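Local structure of putative diflavin flavoprotein A 3 (Synechocystis sp., 6H0C) at residues P150-P155 with V287-A292; L202-A207 with S249-Q254; Q223-S228 with Y235-L240. The protein probably carries electrons from NADH to oxygen, reducing it to water, this chain being its flavodiiron core of metallo-beta-lactamase-like and flavodoxin-like domains. All blocks are in the same frame, centred on the assembly; numbering follows the deposited sequence.

From the N terminus, the chain builds the metallo-beta-lactamase-like domain first. Residues 150-155 open contact 1, which closes on strand 286-291 of the flavodoxin-like domain, with 131 residues in between. Within that span lies contact 2, which brings the turn after helix 189-202 to the end of helix 237-253. Contact 3 lies innermost. It is a short closure of strand 224-227 onto the start of the same helix. The three loops are thus nested and none cross. Contacts 1 and 2 touch through Ala289 N and Pro205 O, 2.9 Å apart, a probable hydrogen bond. Contact 3 is about 20 Å from contact 2, centre to centre, at the other end of the helix.

Contact 1: P150-P155 with V287-A292; sequences PSPRYP and VTAINA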
# COMPACT_ATOMS: atom_id res chain seq x y z
N PRO A 150 -3.66 -1.92 9.26
CA PRO A 150 -4.09 -2.56 8.01
C PRO A 150 -4.88 -1.64 7.10
O PRO A 150 -5.66 -0.81 7.57
CB PRO A 150 -4.98 -3.71 8.51
CG PRO A 150 -5.49 -3.24 9.84
CD PRO A 150 -4.30 -2.53 10.43
N SER A 151 -4.67 -1.81 5.80
CA SER A 151 -5.52 -1.21 4.78
C SER A 151 -5.73 -2.27 3.68
O SER A 151 -5.08 -3.30 3.69
CB SER A 151 -4.90 0.05 4.20
OG SER A 151 -3.69 -0.24 3.52
N PRO A 152 -6.67 -2.02 2.76
CA PRO A 152 -6.92 -3.00 1.69
C PRO A 152 -5.66 -3.31 0.89
O PRO A 152 -5.36 -4.47 0.60
CB PRO A 152 -7.98 -2.32 0.82
CG PRO A 152 -8.74 -1.47 1.81
CD PRO A 152 -7.69 -0.94 2.77
N ARG A 153 -4.90 -2.27 0.57
CA ARG A 153 -3.71 -2.47 -0.24
C ARG A 153 -2.54 -3.02 0.56
O ARG A 153 -1.66 -3.70 0.02
CB ARG A 153 -3.32 -1.15 -0.92
CG ARG A 153 -2.24 -1.34 -1.95
CD ARG A 153 -2.02 -0.12 -2.79
NE ARG A 153 -0.80 -0.27 -3.56
CZ ARG A 153 -0.23 0.70 -4.25
NH1 ARG A 153 0.89 0.47 -4.92
NH2 ARG A 153 -0.78 1.91 -4.26
N TYR A 154 -2.52 -2.73 1.86
CA TYR A 154 -1.46 -3.23 2.74
C TYR A 154 -2.05 -3.91 3.95
O TYR A 154 -2.02 -3.37 5.06
CB TYR A 154 -0.52 -2.09 3.15
CG TYR A 154 0.11 -1.46 1.94
CD1 TYR A 154 1.09 -2.14 1.22
CD2 TYR A 154 -0.32 -0.22 1.49
CE1 TYR A 154 1.65 -1.57 0.09
CE2 TYR A 154 0.24 0.35 0.34
CZ TYR A 154 1.23 -0.33 -0.35
OH TYR A 154 1.80 0.22 -1.47
N PRO A 155 -2.60 -5.11 3.75
CA PRO A 155 -3.30 -5.82 4.82
C PRO A 155 -2.37 -6.15 5.99
O PRO A 155 -2.82 -6.24 7.14
CB PRO A 155 -3.79 -7.10 4.14
CG PRO A 155 -3.84 -6.76 2.68
CD PRO A 155 -2.66 -5.85 2.47
N VAL A 287 -13.92 6.85 -2.57
CA VAL A 287 -13.74 5.44 -2.90
C VAL A 287 -13.44 4.64 -1.64
O VAL A 287 -12.58 5.01 -0.85
CB VAL A 287 -12.60 5.21 -3.91
CG1 VAL A 287 -12.36 3.71 -4.11
CG2 VAL A 287 -12.91 5.89 -5.25
N THR A 288 -14.17 3.54 -1.47
CA THR A 288 -13.89 2.55 -0.45
C THR A 288 -13.33 1.33 -1.16
O THR A 288 -14.07 0.53 -1.74
CB THR A 288 -15.14 2.18 0.36
OG1 THR A 288 -15.55 3.30 1.15
CG2 THR A 288 -14.84 1.00 1.29
N ALA A 289 -12.02 1.21 -1.16
CA ALA A 289 -11.37 0.05 -1.74
C ALA A 289 -11.65 -1.19 -0.90
O ALA A 289 -11.68 -1.14 0.33
CB ALA A 289 -9.88 0.29 -1.86
N ILE A 290 -11.88 -2.31 -1.57
CA ILE A 290 -12.06 -3.60 -0.91
C ILE A 290 -11.13 -4.62 -1.55
O ILE A 290 -11.20 -4.87 -2.76
CB ILE A 290 -13.50 -4.09 -1.03
CG1 ILE A 290 -14.46 -3.11 -0.36
CG2 ILE A 290 -13.62 -5.50 -0.45
CD1 ILE A 290 -14.46 -3.19 1.13
N ASN A 291 -10.24 -5.19 -0.74
CA ASN A 291 -9.39 -6.30 -1.16
C ASN A 291 -10.17 -7.59 -0.91
O ASN A 291 -10.35 -8.00 0.24
CB ASN A 291 -8.06 -6.26 -0.38
CG ASN A 291 -7.11 -7.39 -0.77
OD1 ASN A 291 -7.52 -8.42 -1.30
ND2 ASN A 291 -5.83 -7.21 -0.47
N ALA A 292 -10.66 -8.20 -1.98
CA ALA A 292 -11.52 -9.38 -1.86
C ALA A 292 -10.80 -10.51 -1.12
O ALA A 292 -11.41 -11.27 -0.38
CB ALA A 292 -11.95 -9.85 -3.25
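Pro152 and Asn291 meet at the interface between the two domains of the flavodiiron core. A loop of the metallo-beta-lactamase-like domain packs here on an edge strand of the flavodoxin-like domain. The closest backbone approach pairs these two residues, with their CA atoms 5.0 Å apart. Asn291 ND2 donates to Pro152 O over 3.0 Å. The N-H...O angle is 165°, so the bond is nearly straight. The acceptor lies close to the amide plane of Asn291. The donor is tilted by 18° from the carbonyl plane of Pro152. With chi1 at -180° the Asn291 side chain extends away from its own N and reaches the loop. The other end of the amide is engaged: OD1 accepts weak hydrogen bonds from the backbone N of Glu293 and Thr294. Together these bonds limit the rotation of the group.

The Pro152 ring packs on the strand. Its CG lies 3.3 Å from Ala289 O, a carbon-on-carbonyl contact; the apolar pair is its CB with Ala289 CB, 4.2 Å apart. Pro155 crosses the Asn291 side chain at about a right angle, its CG 3.8 Å from ND2 and well out of the amide plane. Pro152 and Asn291 are buried, so the bond joins polar atoms that water would hardly reach. The loop is braced from within, because Ser151 OG accepts from Tyr154 N in an ST motif.

Arg153 and Tyr154 point away from the strand. Both bind a citrate ion, probably from the crystallisation liquor, and Arg153 forms a salt bridge with Glu30. The loop connects strands 143-148 and 158-162. Strand 286-291 is an outer strand of the parallel five-stranded sheet and pairs with strand 257-262, whose Tyr262 touches both Pro152 and Ala289. On the far side, Ile290 packs on helix 297-306.

Contact 2: L202-A207 with S249-Q254; sequences LLAPAA and SEQQAQ
The carboxamide of Gln251 turns one face to Ala204. The Ala204 CB methyl stands almost straight above the amide carbon, 3.9 Å from Gln251 CD. A water lies 2.8 Å from Gln251 OE1 and donates to it. The same water is 2.7 Å from Ala204 O and bridges the two segments. It has more acceptors nearby than protons, so the two bonds are probably not both complete at all times. The carboxamide of Gln252 also presents a face, more obliquely, to Ala207 CB, and that methyl touches Gln252 CG at 3.8 Å. Ala207 CB lies 4.0 Å from Gln251 CB as well, between the two glutamines.

The Gln251 chain folds at chi2 (-58°), which brings its amide back over Ala204. The Gln252 chain stays extended beyond CG and touches Ala208 of helix 207-217. Gln251 also touches Thr281 of helix 268-281. The small alanines are consistent with the close approach of the last turn of helix 237-253 to the loop before helix 207-217 and its first residue. Methyls pack on the glutamine chains and amide faces, and a water carries the polar link. The join rests mainly on close fit, and its polar part would depend on that water.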
# COMPACT_ATOMS: atom_id res chain seq x y z
N LEU A 202 -2.62 6.70 -2.70
CA LEU A 202 -2.43 5.54 -1.83
C LEU A 202 -3.42 5.41 -0.68
O LEU A 202 -3.73 4.30 -0.25
CB LEU A 202 -1.01 5.55 -1.25
CG LEU A 202 0.09 4.86 -2.06
CD1 LEU A 202 0.49 5.67 -3.27
CD2 LEU A 202 1.30 4.57 -1.18
N LEU A 203 -3.90 6.53 -0.17
CA LEU A 203 -4.59 6.50 1.13
C LEU A 203 -6.07 6.90 1.07
O LEU A 203 -6.88 6.43 1.87
CB LEU A 203 -3.84 7.40 2.13
CG LEU A 203 -2.36 7.04 2.31
CD1 LEU A 203 -1.67 7.97 3.30
CD2 LEU A 203 -2.21 5.56 2.73
N ALA A 204 -6.42 7.77 0.12
CA ALA A 204 -7.80 8.23 -0.03
C ALA A 204 -8.80 7.07 -0.19
O ALA A 204 -9.90 7.13 0.37
CB ALA A 204 -7.91 9.19 -1.20
N PRO A 205 -8.44 6.02 -0.94
CA PRO A 205 -9.38 4.89 -1.09
C PRO A 205 -9.48 4.06 0.17
O PRO A 205 -10.29 3.13 0.22
CB PRO A 205 -8.76 4.06 -2.23
CG PRO A 205 -7.83 5.01 -2.94
CD PRO A 205 -7.28 5.88 -1.84
N ALA A 206 -8.67 4.38 1.17
CA ALA A 206 -8.69 3.67 2.45
C ALA A 206 -8.91 4.65 3.62
O ALA A 206 -8.35 4.46 4.70
CB ALA A 206 -7.39 2.90 2.64
N ALA A 207 -9.73 5.66 3.39
CA ALA A 207 -9.86 6.78 4.32
C ALA A 207 -10.21 6.36 5.75
O ALA A 207 -9.65 6.89 6.72
CB ALA A 207 -10.89 7.77 3.80
N SER A 249 -10.85 13.83 6.48
CA SER A 249 -12.15 14.40 6.76
C SER A 249 -12.89 14.71 5.47
O SER A 249 -14.08 14.42 5.36
CB SER A 249 -12.03 15.66 7.61
OG SER A 249 -11.46 15.35 8.87
N GLU A 250 -12.20 15.28 4.49
CA GLU A 250 -12.93 15.67 3.29
C GLU A 250 -13.31 14.47 2.44
O GLU A 250 -14.34 14.48 1.78
CB GLU A 250 -12.16 16.69 2.45
CG GLU A 250 -10.69 16.48 2.30
CD GLU A 250 -10.03 17.70 1.65
OE1 GLU A 250 -10.07 18.79 2.27
OE2 GLU A 250 -9.50 17.56 0.52
N GLN A 251 -12.49 13.41 2.48
CA GLN A 251 -12.83 12.20 1.74
C GLN A 251 -14.12 11.58 2.28
O GLN A 251 -15.02 11.24 1.52
CB GLN A 251 -11.69 11.18 1.82
CG GLN A 251 -10.48 11.53 0.94
CD GLN A 251 -10.84 11.68 -0.53
OE1 GLN A 251 -11.55 10.86 -1.10
NE2 GLN A 251 -10.37 12.76 -1.14
N GLN A 252 -14.21 11.44 3.59
CA GLN A 252 -15.36 10.76 4.17
C GLN A 252 -16.59 11.65 4.15
O GLN A 252 -17.71 11.19 4.38
CB GLN A 252 -15.02 10.29 5.59
CG GLN A 252 -13.90 9.25 5.57
CD GLN A 252 -13.44 8.84 6.95
OE1 GLN A 252 -12.69 9.56 7.61
NE2 GLN A 252 -13.87 7.67 7.39
N ALA A 253 -16.39 12.92 3.83
CA ALA A 253 -17.48 13.88 3.83
C ALA A 253 -18.15 14.00 2.46
O ALA A 253 -19.19 14.64 2.34
CB ALA A 253 -16.98 15.25 4.28
N GLN A 254 -17.55 13.41 1.44
CA GLN A 254 -18.10 13.56 0.09
C GLN A 254 -19.45 12.85 -0.05
O GLN A 254 -19.70 11.82 0.58
CB GLN A 254 -17.09 13.04 -0.92
CG GLN A 254 -15.78 13.80 -0.78
CD GLN A 254 -14.75 13.44 -1.81
OE1 GLN A 254 -14.44 14.24 -2.68
NE2 GLN A 254 -14.20 12.23 -1.71
O HOH W 1 -12.27 8.19 -0.51

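Contact 3: Q223-S228 with Y235-L240; sequences QTYAPS and YGLREL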
# COMPACT_ATOMS: atom_id res chain seq x y z
N GLN A 223 8.66 12.35 17.39
CA GLN A 223 9.18 13.61 16.87
C GLN A 223 9.66 13.47 15.42
O GLN A 223 10.02 14.46 14.77
CB GLN A 223 10.33 14.09 17.75
CG GLN A 223 9.94 14.30 19.21
CD GLN A 223 9.00 15.47 19.40
OE1 GLN A 223 7.85 15.30 19.80
NE2 GLN A 223 9.49 16.67 19.11
N THR A 224 9.66 12.23 14.92
CA THR A 224 10.05 11.94 13.55
C THR A 224 9.18 10.80 13.03
O THR A 224 8.96 9.83 13.73
CB THR A 224 11.54 11.52 13.44
OG1 THR A 224 12.38 12.53 14.01
CG2 THR A 224 11.95 11.28 11.98
N TYR A 225 8.69 10.93 11.80
CA TYR A 225 8.16 9.78 11.07
C TYR A 225 9.24 9.26 10.15
O TYR A 225 9.88 10.03 9.43
CB TYR A 225 6.93 10.14 10.23
CG TYR A 225 5.72 10.66 10.98
CD1 TYR A 225 5.44 10.26 12.29
CD2 TYR A 225 4.85 11.54 10.36
CE1 TYR A 225 4.31 10.75 12.95
CE2 TYR A 225 3.73 12.03 11.01
CZ TYR A 225 3.45 11.63 12.29
OH TYR A 225 2.32 12.14 12.89
N ALA A 226 9.46 7.95 10.17
CA ALA A 226 10.43 7.33 9.27
C ALA A 226 9.66 6.44 8.29
O ALA A 226 9.37 5.29 8.60
CB ALA A 226 11.44 6.52 10.05
N PRO A 227 9.32 6.99 7.12
CA PRO A 227 8.40 6.35 6.17
C PRO A 227 9.12 5.47 5.14
O PRO A 227 10.35 5.51 5.05
CB PRO A 227 7.74 7.54 5.48
CG PRO A 227 8.86 8.59 5.43
CD PRO A 227 9.76 8.32 6.64
N SER A 228 8.35 4.71 4.36
CA SER A 228 8.93 3.90 3.29
C SER A 228 9.61 4.72 2.21
O SER A 228 10.61 4.27 1.64
CB SER A 228 7.85 3.04 2.61
OG SER A 228 7.30 2.10 3.51
N TYR A 235 10.66 18.06 10.17
CA TYR A 235 10.28 19.46 10.13
C TYR A 235 8.84 19.65 9.69
O TYR A 235 8.19 20.62 10.09
CB TYR A 235 11.23 20.21 9.21
CG TYR A 235 12.66 20.05 9.66
CD1 TYR A 235 13.12 20.73 10.78
CD2 TYR A 235 13.53 19.20 9.00
CE1 TYR A 235 14.42 20.59 11.21
CE2 TYR A 235 14.83 19.05 9.43
CZ TYR A 235 15.27 19.75 10.54
OH TYR A 235 16.57 19.62 10.99
N GLY A 236 8.33 18.72 8.88
CA GLY A 236 6.95 18.81 8.42
C GLY A 236 5.97 17.92 9.15
O GLY A 236 4.82 17.76 8.72
N LEU A 237 6.41 17.34 10.27
CA LEU A 237 5.63 16.32 10.96
C LEU A 237 4.25 16.82 11.39
O LEU A 237 3.23 16.23 11.00
CB LEU A 237 6.41 15.79 12.17
CG LEU A 237 5.83 14.54 12.86
CD1 LEU A 237 6.91 13.75 13.60
CD2 LEU A 237 4.70 14.91 13.82
N ARG A 238 4.20 17.89 12.16
CA ARG A 238 2.90 18.38 12.65
C ARG A 238 2.02 18.86 11.51
O ARG A 238 0.83 18.52 11.45
CB ARG A 238 3.09 19.50 13.68
CG ARG A 238 3.56 18.98 15.02
CD ARG A 238 3.66 20.08 16.05
NE ARG A 238 4.25 19.60 17.29
CZ ARG A 238 4.35 20.32 18.41
NH1 ARG A 238 3.89 21.57 18.44
NH2 ARG A 238 4.90 19.79 19.49
N GLU A 239 2.60 19.63 10.59
CA GLU A 239 1.81 20.20 9.52
C GLU A 239 1.27 19.10 8.61
O GLU A 239 0.13 19.15 8.19
CB GLU A 239 2.63 21.20 8.73
CG GLU A 239 1.83 21.97 7.72
CD GLU A 239 2.55 23.24 7.26
OE1 GLU A 239 1.91 24.05 6.57
OE2 GLU A 239 3.75 23.41 7.58
N LEU A 240 2.09 18.09 8.33
CA LEU A 240 1.63 17.02 7.46
C LEU A 240 0.55 16.21 8.17
O LEU A 240 -0.42 15.77 7.55
CB LEU A 240 2.79 16.11 7.03
CG LEU A 240 2.41 14.92 6.12
CD1 LEU A 240 1.64 15.38 4.89
CD2 LEU A 240 3.66 14.12 5.73
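Thr224 and Leu237 are the closest backbone pair, with CA atoms 6.7 Å apart, where strand 224-227 faces the first turn of helix 237-253. Leu237 carries the contact. Its CG is anti to the backbone N (chi1 -170°), which sends the branched end toward the strand. Leu237 CG stands over one face of the Tyr225 ring in a CH-pi contact. The distance from this CG to the ring centroid is 3.8 Å, only 14° off the ring normal. The two side chains cross at about a right angle, and the branches of Leu237 part, CD2 to the phenol end of the ring and CD1 to the backbone. CD2 lies 3.8 Å from Tyr225 OH. CD1 sits against the peptide between Gln223 and Thr224, 3.3 Å from Gln223 C and 3.4 Å from Thr224 N. That fit is tight.

The phenol is held at its polar end too. Tyr225 OH is hydrogen-bonded to Thr241 OG1, one turn further along the helix, and Thr241 OG1 also bonds Leu237 O. The ring is therefore fixed both by the leucine on its face and by the helix at its hydroxyl.

Gly236 is the N-cap of the helix, and Leu240 N donates to its carbonyl.

Strand 224-227 is an outer strand of the mixed five-stranded sheet in the metallo-beta-lactamase-like domain. It runs parallel to strand 167-171, and Thr224 and Ala226 form backbone bonds with that neighbour. In the intervening loop, Arg234 bonds Thr224 OG1. Helix 237-253 then leads from the sheet toward the flavodoxin-like domain.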